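Local coordinates for uncharacterized protein (Sinorhizobium meliloti, PDB 4DNH), which is of unknown function but belongs to the DUF993 family of TIM-barrel proteins and may be related to dihydrodipicolinate synthase, at residues 327-339 and 367-381. Sequence-based numbering, arbitrary orientation.
Sequences VVFLAYLNGLQDH and ALADPELATARMRRV
R377 reaches from helix 371-384 to the C-terminal end of helix 323-333, where its NH1 donates to two backbone carbonyls, Y332 O at 2.7 Å and Q337 O at 2.6 Å. Both acceptors lie near the guanidinium plane, while NH2 forms a salt bridge with D338 OD1 at 3.2 Å, meeting the oxygen on its anti side. The aliphatic part of R377 runs over one face of the Y332 ring, whose CG lies anti to the backbone N (chi1 169°). G335, its positive phi suiting glycine, closes a Schellman motif; a side chain there would run into L373 CD2. Replacing R377 by an alanine is likely to leave Q337 O without this donor, Y332 O with one bond fewer, and D338 without its charged mate. Alongside, L333 CB meets A374 CB, and because alanine is small the two CA atoms come within 4.5 Å. V381 CG2 fits against Y332 CE2 at 3.7 Å. M378, present as selenomethionine, sets its SE at the F329 ring edge, a Met-aromatic contact. N334 OD1 accepts from A369 N at 3.0 Å, the donor above the carbonyl plane, while ND2 bonds weakly to A367 O. Charged and amide groups thus grip loop backbone, leaving apolar side chains to pack between the helices.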
ATOM      1  N   VAL A 327      -7.989   3.195   5.655  1.00 34.12           N
ATOM      2  CA  VAL A 327      -7.584   1.793   5.694  1.00 34.58           C
ATOM      3  C   VAL A 327      -7.666   1.240   7.131  1.00 35.22           C
ATOM      4  O   VAL A 327      -8.304   0.217   7.384  1.00 36.31           O
ATOM      5  CB  VAL A 327      -6.176   1.641   5.076  1.00 34.36           C
ATOM      6  CG1 VAL A 327      -5.559   0.303   5.441  1.00 34.41           C
ATOM      7  CG2 VAL A 327      -6.270   1.805   3.556  1.00 34.31           C
ATOM      8  N   VAL A 328      -7.036   1.948   8.066  1.00 33.69           N
ATOM      9  CA  VAL A 328      -7.043   1.572   9.455  1.00 33.13           C
ATOM     10  C   VAL A 328      -8.455   1.693  10.049  1.00 34.41           C
ATOM     11  O   VAL A 328      -8.870   0.853  10.851  1.00 35.33           O
ATOM     12  CB  VAL A 328      -6.040   2.415  10.241  1.00 32.98           C
ATOM     13  CG1 VAL A 328      -6.093   2.070  11.722  1.00 33.39           C
ATOM     14  CG2 VAL A 328      -4.643   2.237   9.665  1.00 32.19           C
ATOM     15  N   PHE A 329      -9.217   2.701   9.643  1.00 32.97           N
ATOM     16  CA  PHE A 329     -10.611   2.750  10.102  1.00 31.86           C
ATOM     17  C   PHE A 329     -11.373   1.499   9.680  1.00 33.60           C
ATOM     18  O   PHE A 329     -12.175   0.964  10.438  1.00 36.20           O
ATOM     19  CB  PHE A 329     -11.331   3.992   9.592  1.00 29.23           C
ATOM     20  CG  PHE A 329     -12.706   4.172  10.180  1.00 29.61           C
ATOM     21  CD1 PHE A 329     -12.873   4.480  11.526  1.00 29.15           C
ATOM     22  CD2 PHE A 329     -13.833   4.043   9.390  1.00 30.39           C
ATOM     23  CE1 PHE A 329     -14.126   4.664  12.069  1.00 29.26           C
ATOM     24  CE2 PHE A 329     -15.094   4.224   9.927  1.00 31.02           C
ATOM     25  CZ  PHE A 329     -15.240   4.534  11.271  1.00 30.57           C
ATOM     26  N   LEU A 330     -11.122   1.029   8.466  1.00 33.21           N
ATOM     27  CA  LEU A 330     -11.794  -0.157   8.014  1.00 34.66           C
ATOM     28  C   LEU A 330     -11.307  -1.399   8.795  1.00 37.16           C
ATOM     29  O   LEU A 330     -12.124  -2.222   9.205  1.00 39.19           O
ATOM     30  CB  LEU A 330     -11.701  -0.308   6.494  1.00 33.74           C
ATOM     31  CG  LEU A 330     -12.710  -1.325   5.926  1.00 36.38           C
ATOM     32  CD1 LEU A 330     -14.122  -1.133   6.482  1.00 37.46           C
ATOM     33  CD2 LEU A 330     -12.694  -1.397   4.396  1.00 35.97           C
ATOM     34  N   ALA A 331      -9.999  -1.514   9.038  1.00 36.84           N
ATOM     35  CA  ALA A 331      -9.501  -2.554   9.939  1.00 36.93           C
ATOM     36  C   ALA A 331     -10.229  -2.543  11.286  1.00 37.88           C
ATOM     37  O   ALA A 331     -10.582  -3.605  11.798  1.00 40.23           O
ATOM     38  CB  ALA A 331      -8.000  -2.438  10.145  1.00 35.75           C
ATOM     39  N   TYR A 332     -10.441  -1.350  11.848  1.00 36.69           N
ATOM     40  CA  TYR A 332     -11.136  -1.166  13.136  1.00 36.72           C
ATOM     41  C   TYR A 332     -12.578  -1.625  13.072  1.00 39.47           C
ATOM     42  O   TYR A 332     -13.071  -2.271  13.997  1.00 43.90           O
ATOM     43  CB  TYR A 332     -11.086   0.301  13.578  1.00 35.83           C
ATOM     44  CG  TYR A 332     -11.994   0.657  14.745  1.00 37.28           C
ATOM     45  CD1 TYR A 332     -11.712   0.209  16.041  1.00 38.97           C
ATOM     46  CD2 TYR A 332     -13.127   1.456  14.558  1.00 36.98           C
ATOM     47  CE1 TYR A 332     -12.530   0.533  17.114  1.00 38.33           C
ATOM     48  CE2 TYR A 332     -13.951   1.790  15.618  1.00 37.52           C
ATOM     49  CZ  TYR A 332     -13.644   1.331  16.897  1.00 39.36           C
ATOM     50  OH  TYR A 332     -14.465   1.653  17.959  1.00 42.32           O
ATOM     51  N   LEU A 333     -13.262  -1.293  11.981  1.00 39.30           N
ATOM     52  CA  LEU A 333     -14.639  -1.754  11.798  1.00 38.84           C
ATOM     53  C   LEU A 333     -14.703  -3.270  11.699  1.00 40.40           C
ATOM     54  O   LEU A 333     -15.682  -3.871  12.119  1.00 41.75           O
ATOM     55  CB  LEU A 333     -15.286  -1.125  10.560  1.00 35.30           C
ATOM     56  CG  LEU A 333     -15.601   0.370  10.623  1.00 33.44           C
ATOM     57  CD1 LEU A 333     -16.083   0.823   9.251  1.00 32.91           C
ATOM     58  CD2 LEU A 333     -16.593   0.711  11.731  1.00 32.65           C
ATOM     59  N   ASN A 334     -13.663  -3.877  11.131  1.00 39.31           N
ATOM     60  CA  ASN A 334     -13.647  -5.316  10.919  1.00 40.12           C
ATOM     61  C   ASN A 334     -13.059  -6.062  12.107  1.00 41.17           C
ATOM     62  O   ASN A 334     -12.862  -7.274  12.047  1.00 41.38           O
ATOM     63  CB  ASN A 334     -12.871  -5.654   9.651  1.00 39.74           C
ATOM     64  CG  ASN A 334     -13.620  -5.275   8.400  1.00 41.83           C
ATOM     65  OD1 ASN A 334     -14.823  -5.508   8.301  1.00 47.00           O
ATOM     66  ND2 ASN A 334     -12.917  -4.696   7.430  1.00 38.95           N
ATOM     67  N   GLY A 335     -12.769  -5.332  13.183  1.00 41.54           N
ATOM     68  CA  GLY A 335     -12.305  -5.946  14.432  1.00 41.91           C
ATOM     69  C   GLY A 335     -10.900  -6.516  14.387  1.00 40.58           C
ATOM     70  O   GLY A 335     -10.582  -7.412  15.137  1.00 41.92           O
ATOM     71  N   LEU A 336     -10.053  -5.990  13.514  1.00 38.52           N
ATOM     72  CA  LEU A 336      -8.689  -6.476  13.397  1.00 38.00           C
ATOM     73  C   LEU A 336      -7.834  -5.764  14.418  1.00 39.74           C
ATOM     74  O   LEU A 336      -6.715  -6.189  14.722  1.00 41.70           O
ATOM     75  CB  LEU A 336      -8.161  -6.245  11.985  1.00 38.54           C
ATOM     76  CG  LEU A 336      -9.097  -6.756  10.869  1.00 39.12           C
ATOM     77  CD1 LEU A 336      -8.503  -6.464   9.503  1.00 38.39           C
ATOM     78  CD2 LEU A 336      -9.422  -8.243  11.027  1.00 38.49           C
ATOM     79  N   GLN A 337      -8.384  -4.676  14.953  1.00 37.15           N
ATOM     80  CA  GLN A 337      -7.817  -3.972  16.082  1.00 34.73           C
ATOM     81  C   GLN A 337      -8.964  -3.390  16.886  1.00 37.28           C
ATOM     82  O   GLN A 337     -10.091  -3.323  16.394  1.00 39.51           O
ATOM     83  CB  GLN A 337      -6.815  -2.903  15.634  1.00 33.27           C
ATOM     84  CG  GLN A 337      -7.311  -1.836  14.671  1.00 32.35           C
ATOM     85  CD  GLN A 337      -6.162  -0.978  14.159  1.00 31.16           C
ATOM     86  OE1 GLN A 337      -5.363  -1.432  13.325  1.00 32.86           O
ATOM     87  NE2 GLN A 337      -6.045   0.247  14.678  1.00 27.70           N
ATOM     88  N   ASP A 338      -8.689  -2.996  18.125  1.00 39.59           N
ATOM     89  CA  ASP A 338      -9.737  -2.636  19.087  1.00 43.42           C
ATOM     90  C   ASP A 338      -9.861  -1.148  19.322  1.00 42.94           C
ATOM     91  O   ASP A 338     -10.658  -0.716  20.141  1.00 45.07           O
ATOM     92  CB  ASP A 338      -9.461  -3.307  20.425  1.00 50.94           C
ATOM     93  CG  ASP A 338      -9.564  -4.804  20.344  1.00 61.43           C
ATOM     94  OD1 ASP A 338     -10.329  -5.306  19.475  1.00 64.33           O
ATOM     95  OD2 ASP A 338      -8.875  -5.470  21.151  1.00 66.37           O
ATOM     96  N   HIS A 339      -9.065  -0.366  18.610  1.00 39.66           N
ATOM     97  CA  HIS A 339      -9.067   1.061  18.779  1.00 38.71           C
ATOM     98  C   HIS A 339      -8.867   1.686  17.442  1.00 39.91           C
ATOM     99  O   HIS A 339      -8.568   1.007  16.459  1.00 40.93           O
ATOM    100  CB  HIS A 339      -7.906   1.448  19.674  1.00 37.57           C
ATOM    101  CG  HIS A 339      -6.577   0.998  19.141  1.00 35.43           C
ATOM    102  ND1 HIS A 339      -5.892   1.703  18.202  1.00 34.09           N
ATOM    103  CD2 HIS A 339      -5.848  -0.141  19.382  1.00 33.54           C
ATOM    104  CE1 HIS A 339      -4.760   1.059  17.905  1.00 31.87           C
ATOM    105  NE2 HIS A 339      -4.731  -0.072  18.618  1.00 32.50           N
ATOM    106  N   ALA A 367     -17.450  -5.454   2.115  1.00 46.75           N
ATOM    107  CA  ALA A 367     -16.154  -5.329   2.808  1.00 42.58           C
ATOM    108  C   ALA A 367     -16.250  -5.230   4.333  1.00 42.43           C
ATOM    109  O   ALA A 367     -15.225  -5.097   5.011  1.00 46.97           O
ATOM    110  CB  ALA A 367     -15.352  -4.149   2.249  1.00 39.80           C
ATOM    111  N   LEU A 368     -17.461  -5.282   4.877  1.00 40.93           N
ATOM    112  CA  LEU A 368     -17.637  -5.422   6.331  1.00 42.32           C
ATOM    113  C   LEU A 368     -17.778  -6.901   6.695  1.00 47.49           C
ATOM    114  O   LEU A 368     -18.863  -7.480   6.555  1.00 49.37           O
ATOM    115  CB  LEU A 368     -18.864  -4.642   6.814  1.00 40.79           C
ATOM    116  CG  LEU A 368     -18.917  -3.143   6.531  1.00 39.90           C
ATOM    117  CD1 LEU A 368     -20.252  -2.592   7.000  1.00 40.81           C
ATOM    118  CD2 LEU A 368     -17.756  -2.411   7.207  1.00 39.19           C
ATOM    119  N   ALA A 369     -16.683  -7.520   7.136  1.00 51.38           N
ATOM    120  CA  ALA A 369     -16.681  -8.961   7.484  1.00 54.06           C
ATOM    121  C   ALA A 369     -17.764  -9.300   8.507  1.00 56.40           C
ATOM    122  O   ALA A 369     -18.428 -10.343   8.404  1.00 58.68           O
ATOM    123  CB  ALA A 369     -15.312  -9.405   7.991  1.00 52.41           C
ATOM    124  N   ASP A 370     -17.951  -8.398   9.470  1.00 56.42           N
ATOM    125  CA  ASP A 370     -18.937  -8.578  10.535  1.00 61.09           C
ATOM    126  C   ASP A 370     -19.810  -7.321  10.705  1.00 58.66           C
ATOM    127  O   ASP A 370     -19.469  -6.428  11.489  1.00 59.42           O
ATOM    128  CB  ASP A 370     -18.222  -8.938  11.842  1.00 66.21           C
ATOM    129  CG  ASP A 370     -19.167  -9.445  12.910  1.00 74.32           C
ATOM    130  OD1 ASP A 370     -20.361  -9.677  12.613  1.00 76.00           O
ATOM    131  OD2 ASP A 370     -18.704  -9.620  14.056  1.00 79.92           O
ATOM    132  N   PRO A 371     -20.933  -7.251   9.965  1.00 56.17           N
ATOM    133  CA  PRO A 371     -21.798  -6.065   9.924  1.00 55.51           C
ATOM    134  C   PRO A 371     -22.303  -5.593  11.282  1.00 54.86           C
ATOM    135  O   PRO A 371     -22.290  -4.394  11.541  1.00 55.47           O
ATOM    136  CB  PRO A 371     -22.959  -6.508   9.031  1.00 55.88           C
ATOM    137  CG  PRO A 371     -22.350  -7.513   8.126  1.00 54.35           C
ATOM    138  CD  PRO A 371     -21.360  -8.259   8.976  1.00 56.16           C
ATOM    139  N   GLU A 372     -22.727  -6.511  12.140  1.00 57.54           N
ATOM    140  CA  GLU A 372     -23.166  -6.145  13.493  1.00 61.59           C
ATOM    141  C   GLU A 372     -22.062  -5.491  14.342  1.00 56.37           C
ATOM    142  O   GLU A 372     -22.294  -4.465  14.982  1.00 54.47           O
ATOM    143  CB  GLU A 372     -23.790  -7.344  14.202  1.00 71.33           C
ATOM    144  CG  GLU A 372     -25.240  -7.569  13.788  1.00 86.16           C
ATOM    145  CD  GLU A 372     -25.785  -8.928  14.186  1.00101.57           C
ATOM    146  OE1 GLU A 372     -25.190  -9.590  15.068  1.00107.46           O
ATOM    147  OE2 GLU A 372     -26.819  -9.332  13.612  1.00107.89           O
ATOM    148  N   LEU A 373     -20.865  -6.075  14.323  1.00 53.72           N
ATOM    149  CA  LEU A 373     -19.705  -5.489  14.986  1.00 50.77           C
ATOM    150  C   LEU A 373     -19.316  -4.140  14.352  1.00 49.37           C
ATOM    151  O   LEU A 373     -19.102  -3.150  15.072  1.00 48.79           O
ATOM    152  CB  LEU A 373     -18.521  -6.462  14.966  1.00 50.08           C
ATOM    153  CG  LEU A 373     -17.200  -6.010  15.615  1.00 50.99           C
ATOM    154  CD1 LEU A 373     -17.313  -5.842  17.136  1.00 51.21           C
ATOM    155  CD2 LEU A 373     -16.074  -6.966  15.245  1.00 49.14           C
ATOM    156  N   ALA A 374     -19.246  -4.097  13.021  1.00 45.46           N
ATOM    157  CA  ALA A 374     -18.945  -2.853  12.318  1.00 44.35           C
ATOM    158  C   ALA A 374     -19.909  -1.748  12.741  1.00 46.64           C
ATOM    159  O   ALA A 374     -19.482  -0.614  13.017  1.00 45.04           O
ATOM    160  CB  ALA A 374     -18.992  -3.051  10.819  1.00 42.87           C
ATOM    161  N   THR A 375     -21.198  -2.093  12.819  1.00 46.95           N
ATOM    162  CA  THR A 375     -22.238  -1.142  13.202  1.00 46.42           C
ATOM    163  C   THR A 375     -22.071  -0.656  14.631  1.00 48.37           C
ATOM    164  O   THR A 375     -22.261   0.530  14.895  1.00 51.08           O
ATOM    165  CB  THR A 375     -23.648  -1.727  12.979  1.00 46.93           C
ATOM    166  OG1 THR A 375     -23.811  -1.983  11.586  1.00 47.72           O
ATOM    167  CG2 THR A 375     -24.764  -0.770  13.423  1.00 46.09           C
ATOM    168  N   ALA A 376     -21.712  -1.560  15.542  1.00 48.33           N
ATOM    169  CA  ALA A 376     -21.520  -1.195  16.951  1.00 48.11           C
ATOM    170  C   ALA A 376     -20.339  -0.247  17.092  1.00 48.81           C
ATOM    171  O   ALA A 376     -20.409   0.755  17.802  1.00 52.39           O
ATOM    172  CB  ALA A 376     -21.323  -2.436  17.821  1.00 46.38           C
ATOM    173  N   ARG A 377     -19.253  -0.577  16.408  1.00 46.99           N
ATOM    174  CA  ARG A 377     -18.071   0.264  16.395  1.00 45.83           C
ATOM    175  C   ARG A 377     -18.310   1.643  15.792  1.00 47.14           C
ATOM    176  O   ARG A 377     -17.860   2.642  16.366  1.00 48.32           O
ATOM    177  CB  ARG A 377     -16.906  -0.457  15.729  1.00 42.80           C
ATOM    178  CG  ARG A 377     -16.084  -1.176  16.765  1.00 42.86           C
ATOM    179  CD  ARG A 377     -15.439  -2.441  16.269  1.00 43.12           C
ATOM    180  NE  ARG A 377     -14.843  -3.137  17.413  1.00 44.40           N
ATOM    181  CZ  ARG A 377     -13.559  -3.447  17.521  1.00 44.82           C
ATOM    182  NH1 ARG A 377     -12.708  -3.153  16.540  1.00 43.28           N
ATOM    183  NH2 ARG A 377     -13.133  -4.070  18.605  1.00 47.01           N
HETATM  184  N   MSE A 378     -19.043   1.703  14.677  1.00 45.64           N
HETATM  185  CA  MSE A 378     -19.488   2.984  14.125  1.00 48.43           C
HETATM  186  C   MSE A 378     -20.306   3.761  15.130  1.00 49.62           C
HETATM  187  O   MSE A 378     -20.167   4.981  15.226  1.00 52.04           O
HETATM  188  CB  MSE A 378     -20.270   2.807  12.824  1.00 53.07           C
HETATM  189  CG  MSE A 378     -20.563   4.156  12.158  1.00 60.27           C
HETATM  190 SE   MSE A 378     -19.041   4.898  11.129  1.00 69.94          SE
HETATM  191  CE  MSE A 378     -19.035   6.700  11.911  1.00 61.43           C
ATOM    192  N   ARG A 379     -21.162   3.075  15.884  1.00 49.17           N
ATOM    193  CA  ARG A 379     -21.977   3.737  16.906  1.00 51.67           C
ATOM    194  C   ARG A 379     -21.106   4.361  17.993  1.00 52.28           C
ATOM    195  O   ARG A 379     -21.391   5.468  18.443  1.00 51.61           O
ATOM    196  CB  ARG A 379     -22.989   2.775  17.527  1.00 53.03           C
ATOM    197  CG  ARG A 379     -24.418   2.924  17.032  1.00 56.48           C
ATOM    198  CD  ARG A 379     -24.968   1.558  16.628  1.00 60.58           C
ATOM    199  NE  ARG A 379     -26.375   1.357  16.959  1.00 62.01           N
ATOM    200  CZ  ARG A 379     -27.403   1.677  16.174  1.00 66.32           C
ATOM    201  NH1 ARG A 379     -27.205   2.242  14.997  1.00 64.49           N
ATOM    202  NH2 ARG A 379     -28.646   1.445  16.580  1.00 72.00           N
ATOM    203  N   ARG A 380     -20.049   3.656  18.402  1.00 51.80           N
ATOM    204  CA  ARG A 380     -19.139   4.158  19.434  1.00 54.57           C
ATOM    205  C   ARG A 380     -18.377   5.380  18.952  1.00 54.20           C
ATOM    206  O   ARG A 380     -18.102   6.295  19.738  1.00 58.37           O
ATOM    207  CB  ARG A 380     -18.157   3.075  19.917  1.00 58.98           C
ATOM    208  CG  ARG A 380     -18.630   2.346  21.168  1.00 67.65           C
ATOM    209  CD  ARG A 380     -17.503   1.665  21.940  1.00 74.32           C
ATOM    210  NE  ARG A 380     -17.347   0.251  21.589  1.00 77.33           N
ATOM    211  CZ  ARG A 380     -16.269  -0.281  21.005  1.00 79.77           C
ATOM    212  NH1 ARG A 380     -15.209   0.466  20.691  1.00 79.10           N
ATOM    213  NH2 ARG A 380     -16.249  -1.579  20.732  1.00 77.72           N
ATOM    214  N   VAL A 381     -18.060   5.397  17.660  1.00 49.86           N
ATOM    215  CA  VAL A 381     -17.383   6.526  17.026  1.00 47.00           C
ATOM    216  C   VAL A 381     -18.297   7.759  16.944  1.00 46.75           C
ATOM    217  O   VAL A 381     -17.884   8.865  17.296  1.00 48.26           O
ATOM    218  CB  VAL A 381     -16.811   6.131  15.643  1.00 45.21           C
ATOM    219  CG1 VAL A 381     -16.296   7.354  14.896  1.00 44.26           C
ATOM    220  CG2 VAL A 381     -15.701   5.094  15.816  1.00 41.71           C
TER
HETATM  221  O   HOH W   1     -17.003  -5.572  10.117  1.00 52.34           O